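Local coordinates for CBS domain-containing protein CBSX2, chloroplastic (PDB 3SL7) that probably regulates the chloroplast thioredoxin system through a pair of CBS domains and so modulates plant development, at residues G7-P12 with V151-Q156; T23-A28 with Y56-L61; V50-D55 with T127-L132. All coordinates share one frame; numbering follows the deposited sequence.

In the fold
The three contacts illustrate how chemistry can follow location within a CBS pair. Contact 3 lies deepest, its centre about 5 Å from that of the chain, and joins the two CBS domains by a valine set over one face of a phenyl ring. Contact 2 is also buried but lies within the first domain, and its side-chain pairs are apolar; it meets contact 3 where L58 CD2 packs 3.8 Å from V53 CG2. Contact 1, partly buried and with its centre about 29 Å from that of contact 2, mixes a methyl-on-ring contact with water bridges. Contacts 1 and 3 reach the same mixed sheet, whereas contacts 1 and 2 both touch the second subunit.

Contact 1. Residues G7-P12 with V151-Q156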
# COMPACT_ATOMS: atom_id res chain seq x y z
N GLY A 7 -0.11 -5.43 20.53
CA GLY A 7 -0.16 -6.86 20.30
C GLY A 7 -1.52 -7.37 19.88
O GLY A 7 -1.65 -8.42 19.25
N ASP A 8 -2.55 -6.62 20.25
CA ASP A 8 -3.92 -7.00 19.94
C ASP A 8 -4.26 -6.83 18.45
O ASP A 8 -5.19 -7.47 17.95
CB ASP A 8 -4.91 -6.19 20.78
CG ASP A 8 -4.75 -6.45 22.28
OD1 ASP A 8 -4.64 -7.63 22.69
OD2 ASP A 8 -4.72 -5.47 23.05
N PHE A 9 -3.54 -5.95 17.76
CA PHE A 9 -3.92 -5.59 16.39
C PHE A 9 -2.79 -5.52 15.37
O PHE A 9 -3.02 -5.21 14.21
CB PHE A 9 -4.68 -4.27 16.39
CG PHE A 9 -5.96 -4.32 17.16
CD1 PHE A 9 -7.11 -4.83 16.57
CD2 PHE A 9 -6.01 -3.88 18.46
CE1 PHE A 9 -8.29 -4.88 17.27
CE2 PHE A 9 -7.20 -3.93 19.17
CZ PHE A 9 -8.33 -4.43 18.58
N MSE A 10 -1.57 -5.80 15.81
CA MSE A 10 -0.42 -5.75 14.90
C MSE A 10 -0.48 -6.84 13.84
O MSE A 10 -1.14 -7.87 14.00
CB MSE A 10 0.87 -5.92 15.68
CG MSE A 10 1.05 -7.34 16.18
SE MSE A 10 2.65 -7.49 17.25
CE MSE A 10 2.80 -9.45 17.33
N THR A 11 0.27 -6.61 12.77
CA THR A 11 0.48 -7.60 11.75
C THR A 11 1.45 -8.63 12.31
O THR A 11 2.57 -8.28 12.69
CB THR A 11 1.11 -6.95 10.50
OG1 THR A 11 0.24 -5.89 10.05
CG2 THR A 11 1.28 -7.96 9.38
N PRO A 12 1.03 -9.89 12.35
CA PRO A 12 1.82 -11.01 12.87
C PRO A 12 3.12 -11.16 12.10
O PRO A 12 3.20 -10.75 10.94
CB PRO A 12 0.94 -12.23 12.59
CG PRO A 12 -0.43 -11.68 12.42
CD PRO A 12 -0.26 -10.34 11.81
N VAL A 151 -6.73 1.18 11.83
CA VAL A 151 -8.10 1.32 11.36
C VAL A 151 -8.91 0.05 11.67
O VAL A 151 -10.06 0.11 12.12
CB VAL A 151 -8.13 1.62 9.87
CG1 VAL A 151 -9.58 1.65 9.35
CG2 VAL A 151 -7.42 2.94 9.60
N ARG A 152 -8.30 -1.10 11.44
CA ARG A 152 -8.94 -2.37 11.74
C ARG A 152 -9.34 -2.41 13.21
O ARG A 152 -10.42 -2.89 13.55
CB ARG A 152 -8.00 -3.52 11.42
CG ARG A 152 -8.63 -4.89 11.51
CD ARG A 152 -7.70 -5.92 10.88
NE ARG A 152 -8.09 -7.29 11.21
CZ ARG A 152 -7.79 -7.89 12.36
NH1 ARG A 152 -7.11 -7.24 13.29
NH2 ARG A 152 -8.18 -9.14 12.57
N ALA A 153 -8.48 -1.89 14.08
CA ALA A 153 -8.77 -1.88 15.51
C ALA A 153 -9.97 -1.01 15.84
O ALA A 153 -10.87 -1.42 16.57
CB ALA A 153 -7.55 -1.45 16.32
N ALA A 154 -9.99 0.21 15.30
CA ALA A 154 -11.13 1.11 15.52
C ALA A 154 -12.43 0.48 15.04
O ALA A 154 -13.47 0.60 15.69
CB ALA A 154 -10.89 2.45 14.83
N LEU A 155 -12.38 -0.20 13.90
CA LEU A 155 -13.55 -0.88 13.36
C LEU A 155 -14.03 -2.00 14.28
O LEU A 155 -15.21 -2.11 14.59
CB LEU A 155 -13.22 -1.47 11.99
CG LEU A 155 -13.51 -0.73 10.67
CD1 LEU A 155 -14.63 0.30 10.73
CD2 LEU A 155 -12.29 -0.30 9.86
N GLN A 156 -13.10 -2.86 14.70
CA GLN A 156 -13.43 -4.00 15.54
C GLN A 156 -14.02 -3.53 16.87
O GLN A 156 -14.94 -4.14 17.40
CB GLN A 156 -12.21 -4.87 15.79
CG GLN A 156 -12.47 -6.05 16.71
CD GLN A 156 -11.22 -6.87 16.98
OE1 GLN A 156 -10.46 -7.19 16.06
NE2 GLN A 156 -10.99 -7.20 18.24
O HOH W 1 -6.15 -8.60 15.50
O HOH W 2 -5.56 -4.98 13.30
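R152 NH1 donates to two waters that carry its reach to the backbone near F9. One water lies 2.8 Å from R152 NH1 and donates in turn to D8 O; the other, 2.7 Å from R152 NH1, donates to F9 O. Both lie in the guanidinium plane, at its edge, so a single nitrogen serves two successive carbonyls. The R152 chain runs extended from CG to NE, so its guanidinium extends as far as F9 CD1, with R152 NH1 4.1 Å away.

Beside the water bridges, A153 CB sits over the centre of the F9 ring, 3.3 Å from the centroid and 11° off the normal, a CH-pi contact over one face. F9 CG lies anti to its carbonyl carbon (chi1 -62°), presenting that face to the helix. One turn on, Q156 comes to the rim: its OE1 is 3.4 Å from F9 CE1, and the amide plane is turned 53° from the ring, although this side chain is poorly ordered. The Y4 ring and L117 pack on F9 as well, while V33 of the second subunit packs on R152.

The example shows a chain terminus tied to a distant helix: residues 7-12, part of the first CBS repeat in sequence, are laid against helix 147-159 of the second, and strand 11-12 joins the second domain's sheet, an exchange characteristic of CBS-pair (Bateman) modules.

Contact 2. Residues T23-A28 with Y56-L61; sequences TSVDDA and YDLLAL
The one flat group in the meeting of V25 and A28 with L58 is a backbone carbonyl, L58 O, which V25 CG1 approaches to 3.9 Å; no aromatic ring and no side-chain amide or guanidinium touches across this contact. Everything else is aliphatic methyl carbon. L58 spreads its two methyls between two neighbours one helical turn apart: L58 CD1 reaches A28 CB at 3.8 Å, while L58 CD2 reaches V25 CG2 at 4.1 Å. V25 and L58 run past one another in opposite directions, so they meet flank to flank. The valine divides its own branches in the same way, with CG1 anti to the backbone N (chi1 161°) and turned to the carbonyl, and CG2 left for the leucine methyl.

Backbone features at the two segments suit this meeting. S24 is the N-cap of helix 25-35, its OG accepting from D27 N at 3.1 Å with an N-H...O angle of 160°, and the first helical turn that follows carries V25 and A28 on its inner side. L58 closes helix 55-58, and L59 is the first residue to leave helical geometry. L103 packs on both V25 and L58, L29 and L32 add to the leucine's surroundings, and D26, on the outer side, forms a salt bridge with K158 of the second subunit.

Within the first CBS domain, then, the two segments touch by van der Waals contact. Such chemistry has little directional preference: position here probably depends on methyl shape and burial, with the neighbouring leucines completing the packing.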
# COMPACT_ATOMS: atom_id res chain seq x y z
N THR A 23 20.64 -7.58 1.31
CA THR A 23 19.71 -7.82 0.21
C THR A 23 20.00 -6.82 -0.89
O THR A 23 20.17 -5.63 -0.62
CB THR A 23 18.27 -7.66 0.67
OG1 THR A 23 18.01 -8.61 1.71
CG2 THR A 23 17.31 -7.91 -0.47
N SER A 24 20.06 -7.28 -2.14
CA SER A 24 20.32 -6.36 -3.24
C SER A 24 19.12 -5.45 -3.39
O SER A 24 18.00 -5.83 -3.06
CB SER A 24 20.61 -7.10 -4.53
OG SER A 24 19.44 -7.71 -5.03
N VAL A 25 19.36 -4.24 -3.89
CA VAL A 25 18.28 -3.28 -4.09
C VAL A 25 17.22 -3.87 -5.01
O VAL A 25 16.02 -3.70 -4.77
CB VAL A 25 18.81 -1.95 -4.63
CG1 VAL A 25 17.71 -1.13 -5.28
CG2 VAL A 25 19.46 -1.17 -3.50
N ASP A 26 17.67 -4.58 -6.03
CA ASP A 26 16.79 -5.21 -7.02
C ASP A 26 15.85 -6.21 -6.37
O ASP A 26 14.65 -6.22 -6.64
CB ASP A 26 17.60 -5.91 -8.12
CG ASP A 26 18.08 -4.96 -9.19
OD1 ASP A 26 17.53 -3.84 -9.26
OD2 ASP A 26 18.99 -5.34 -9.97
N ASP A 27 16.40 -7.08 -5.52
CA ASP A 27 15.57 -8.06 -4.85
C ASP A 27 14.59 -7.42 -3.88
O ASP A 27 13.46 -7.89 -3.76
CB ASP A 27 16.42 -9.11 -4.13
CG ASP A 27 17.14 -10.03 -5.09
OD1 ASP A 27 16.75 -10.08 -6.28
OD2 ASP A 27 18.08 -10.70 -4.65
N ALA A 28 15.01 -6.36 -3.19
CA ALA A 28 14.12 -5.62 -2.31
C ALA A 28 12.99 -4.99 -3.12
O ALA A 28 11.83 -5.07 -2.73
CB ALA A 28 14.89 -4.56 -1.55
N TYR A 56 10.87 4.83 -1.64
CA TYR A 56 11.51 6.13 -1.83
C TYR A 56 13.02 6.11 -1.54
O TYR A 56 13.76 6.96 -2.02
CB TYR A 56 10.80 7.25 -1.02
CG TYR A 56 10.60 6.98 0.45
CD1 TYR A 56 9.34 6.74 0.98
CD2 TYR A 56 11.68 6.98 1.33
CE1 TYR A 56 9.16 6.51 2.34
CE2 TYR A 56 11.51 6.74 2.69
CZ TYR A 56 10.25 6.51 3.19
OH TYR A 56 10.08 6.27 4.54
N ASP A 57 13.47 5.12 -0.77
CA ASP A 57 14.89 4.96 -0.50
C ASP A 57 15.55 4.20 -1.64
O ASP A 57 16.63 4.56 -2.09
CB ASP A 57 15.11 4.18 0.79
CG ASP A 57 14.58 4.89 2.01
OD1 ASP A 57 14.78 6.12 2.12
OD2 ASP A 57 13.96 4.21 2.87
N LEU A 58 14.89 3.13 -2.08
CA LEU A 58 15.44 2.25 -3.09
C LEU A 58 15.47 2.90 -4.48
O LEU A 58 16.30 2.55 -5.31
CB LEU A 58 14.64 0.95 -3.13
CG LEU A 58 14.61 0.14 -1.83
CD1 LEU A 58 13.60 -0.99 -1.93
CD2 LEU A 58 16.01 -0.39 -1.50
N LEU A 59 14.58 3.86 -4.72
CA LEU A 59 14.50 4.48 -6.05
C LEU A 59 14.83 5.97 -6.03
O LEU A 59 14.32 6.73 -6.84
CB LEU A 59 13.10 4.27 -6.65
CG LEU A 59 12.80 2.82 -7.02
CD1 LEU A 59 11.33 2.64 -7.33
CD2 LEU A 59 13.67 2.36 -8.18
N ALA A 60 15.67 6.38 -5.08
CA ALA A 60 16.04 7.77 -4.96
C ALA A 60 17.05 8.11 -6.03
O ALA A 60 16.75 8.87 -6.96
CB ALA A 60 16.59 8.06 -3.58
N LEU A 61 18.25 7.53 -5.91
CA LEU A 61 19.38 7.78 -6.81
C LEU A 61 19.12 8.85 -7.87
O LEU A 61 19.70 9.94 -7.83
CB LEU A 61 19.82 6.47 -7.47

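Contact 3. Residues V50-D55 with T127-L132; sequences VGVVSD and TKFRRL. With ACT (acetate ion), chain C.
V52 and F129 meet at the interface of the two CBS domains, where strand 49-54 of the first faces the turn that leads into strand 131-135 of the second, as expected of a CBS-pair module. The F129 ring is the centrepiece. Over its centre stands V52 CB, 3.5 Å from the centroid and only 6° off the normal, a CH-pi contact made nearly straight down the face. The two valine methyls spread over this same face, V52 CG1 coming to 3.6 Å from F129 CE2 and V52 CG2 resting near CG and CD1 of the ring. On the opposite face R131 NH1 lies 3.6 Å above the F129 ring plane, displaced toward the rim, so an aliphatic branch and a charged group lie on opposite sides of the phenyl.

The edge is polar. S54 OG lies in the ring plane, 3.3 Å from F129 CD1, and V53 O comes to 3.6 Å from F129 CE1, both placed to meet the weakly positive rim. F129 reaches this site because its CG lies anti to the backbone N (chi1 -164°), carrying the ring out from a type I turn, T127 to R130, that also holds an ST turn: T127 OG1 accepts from F129 N.

R131 has further partners. Its NH2 is hydrogen-bonded to T38 OG1. R131 NE donates weakly to both oxygens of an acetate, with OXT 2.6 Å away. The ion probably came from the crystallisation liquor, yet it is consistent with a cleft that attracts anions, as CBS pairs that bind adenine nucleotides have. One water joins the two segments, 2.9 Å from S54 OG and accepting from R131 NH1 at 3.2 Å.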
# COMPACT_ATOMS: atom_id res chain seq x y z
N VAL A 50 17.00 -4.26 12.38
CA VAL A 50 18.14 -3.35 12.27
C VAL A 50 17.81 -2.05 11.53
O VAL A 50 18.57 -1.08 11.60
CB VAL A 50 19.35 -4.04 11.61
CG1 VAL A 50 19.72 -5.30 12.39
CG2 VAL A 50 19.08 -4.35 10.13
N GLY A 51 16.68 -2.04 10.84
CA GLY A 51 16.30 -0.86 10.09
C GLY A 51 15.01 -1.04 9.33
O GLY A 51 14.33 -2.06 9.45
N VAL A 52 14.66 -0.02 8.57
CA VAL A 52 13.51 -0.05 7.69
C VAL A 52 13.94 0.58 6.38
O VAL A 52 14.85 1.41 6.35
CB VAL A 52 12.31 0.73 8.28
CG1 VAL A 52 11.85 0.09 9.62
CG2 VAL A 52 12.68 2.19 8.49
N VAL A 53 13.29 0.20 5.29
CA VAL A 53 13.63 0.75 3.98
C VAL A 53 12.37 0.85 3.15
O VAL A 53 11.49 -0.01 3.23
CB VAL A 53 14.72 -0.10 3.26
CG1 VAL A 53 14.17 -1.47 2.87
CG2 VAL A 53 15.24 0.65 2.04
N SER A 54 12.25 1.94 2.39
CA SER A 54 11.06 2.20 1.61
C SER A 54 11.35 2.29 0.13
O SER A 54 12.51 2.40 -0.27
CB SER A 54 10.45 3.53 2.04
OG SER A 54 10.07 3.45 3.40
N ASP A 55 10.29 2.26 -0.68
CA ASP A 55 10.45 2.46 -2.12
C ASP A 55 11.17 3.78 -2.41
O ASP A 55 12.01 3.84 -3.30
CB ASP A 55 9.10 2.40 -2.86
CG ASP A 55 8.00 3.19 -2.17
OD1 ASP A 55 8.29 4.00 -1.25
OD2 ASP A 55 6.83 3.02 -2.55
N THR A 127 6.69 8.95 12.25
CA THR A 127 7.77 8.33 11.49
C THR A 127 7.48 8.37 9.99
O THR A 127 6.34 8.09 9.58
CB THR A 127 7.97 6.87 11.93
OG1 THR A 127 8.92 6.23 11.07
CG2 THR A 127 6.66 6.10 11.86
N LYS A 128 8.47 8.72 9.16
CA LYS A 128 8.25 8.79 7.72
C LYS A 128 7.87 7.42 7.17
O LYS A 128 7.13 7.30 6.20
CB LYS A 128 9.47 9.36 6.97
CG LYS A 128 9.13 9.84 5.56
CD LYS A 128 10.33 10.45 4.84
CE LYS A 128 11.22 9.37 4.25
NZ LYS A 128 12.13 9.94 3.22
N PHE A 129 8.37 6.38 7.84
CA PHE A 129 8.04 5.01 7.47
C PHE A 129 6.55 4.71 7.62
O PHE A 129 6.03 3.82 6.94
CB PHE A 129 8.88 4.05 8.29
CG PHE A 129 8.93 2.66 7.74
CD1 PHE A 129 9.32 2.44 6.43
CD2 PHE A 129 8.60 1.58 8.53
CE1 PHE A 129 9.36 1.16 5.91
CE2 PHE A 129 8.64 0.29 8.03
CZ PHE A 129 9.02 0.07 6.71
N ARG A 130 5.85 5.44 8.48
CA ARG A 130 4.41 5.27 8.67
C ARG A 130 3.99 3.85 9.06
O ARG A 130 2.85 3.44 8.84
CB ARG A 130 3.66 5.69 7.41
CG ARG A 130 3.84 7.15 7.03
CD ARG A 130 3.00 8.07 7.90
NE ARG A 130 1.74 8.42 7.25
CZ ARG A 130 1.58 9.47 6.46
NH1 ARG A 130 2.60 10.28 6.22
NH2 ARG A 130 0.40 9.72 5.90
N ARG A 131 4.93 3.09 9.59
CA ARG A 131 4.64 1.81 10.24
C ARG A 131 5.57 1.75 11.43
O ARG A 131 6.58 2.43 11.45
CB ARG A 131 4.94 0.64 9.31
CG ARG A 131 4.42 0.79 7.91
CD ARG A 131 5.14 -0.17 6.98
NE ARG A 131 4.62 -0.14 5.62
CZ ARG A 131 5.03 0.70 4.68
NH1 ARG A 131 5.96 1.60 4.93
NH2 ARG A 131 4.49 0.64 3.46
N LEU A 132 5.22 0.93 12.42
CA LEU A 132 6.07 0.73 13.57
C LEU A 132 6.39 -0.74 13.67
O LEU A 132 5.50 -1.55 13.90
CB LEU A 132 5.37 1.19 14.85
CG LEU A 132 5.05 2.68 14.89
CD1 LEU A 132 4.08 2.99 16.03
CD2 LEU A 132 6.34 3.47 15.05
C ACT C . 2.85 -3.05 5.35
O ACT C . 2.11 -2.19 4.83
OXT ACT C . 4.03 -2.69 5.55
CH3 ACT C . 2.35 -4.42 5.72
O HOH W 3 7.20 4.00 3.23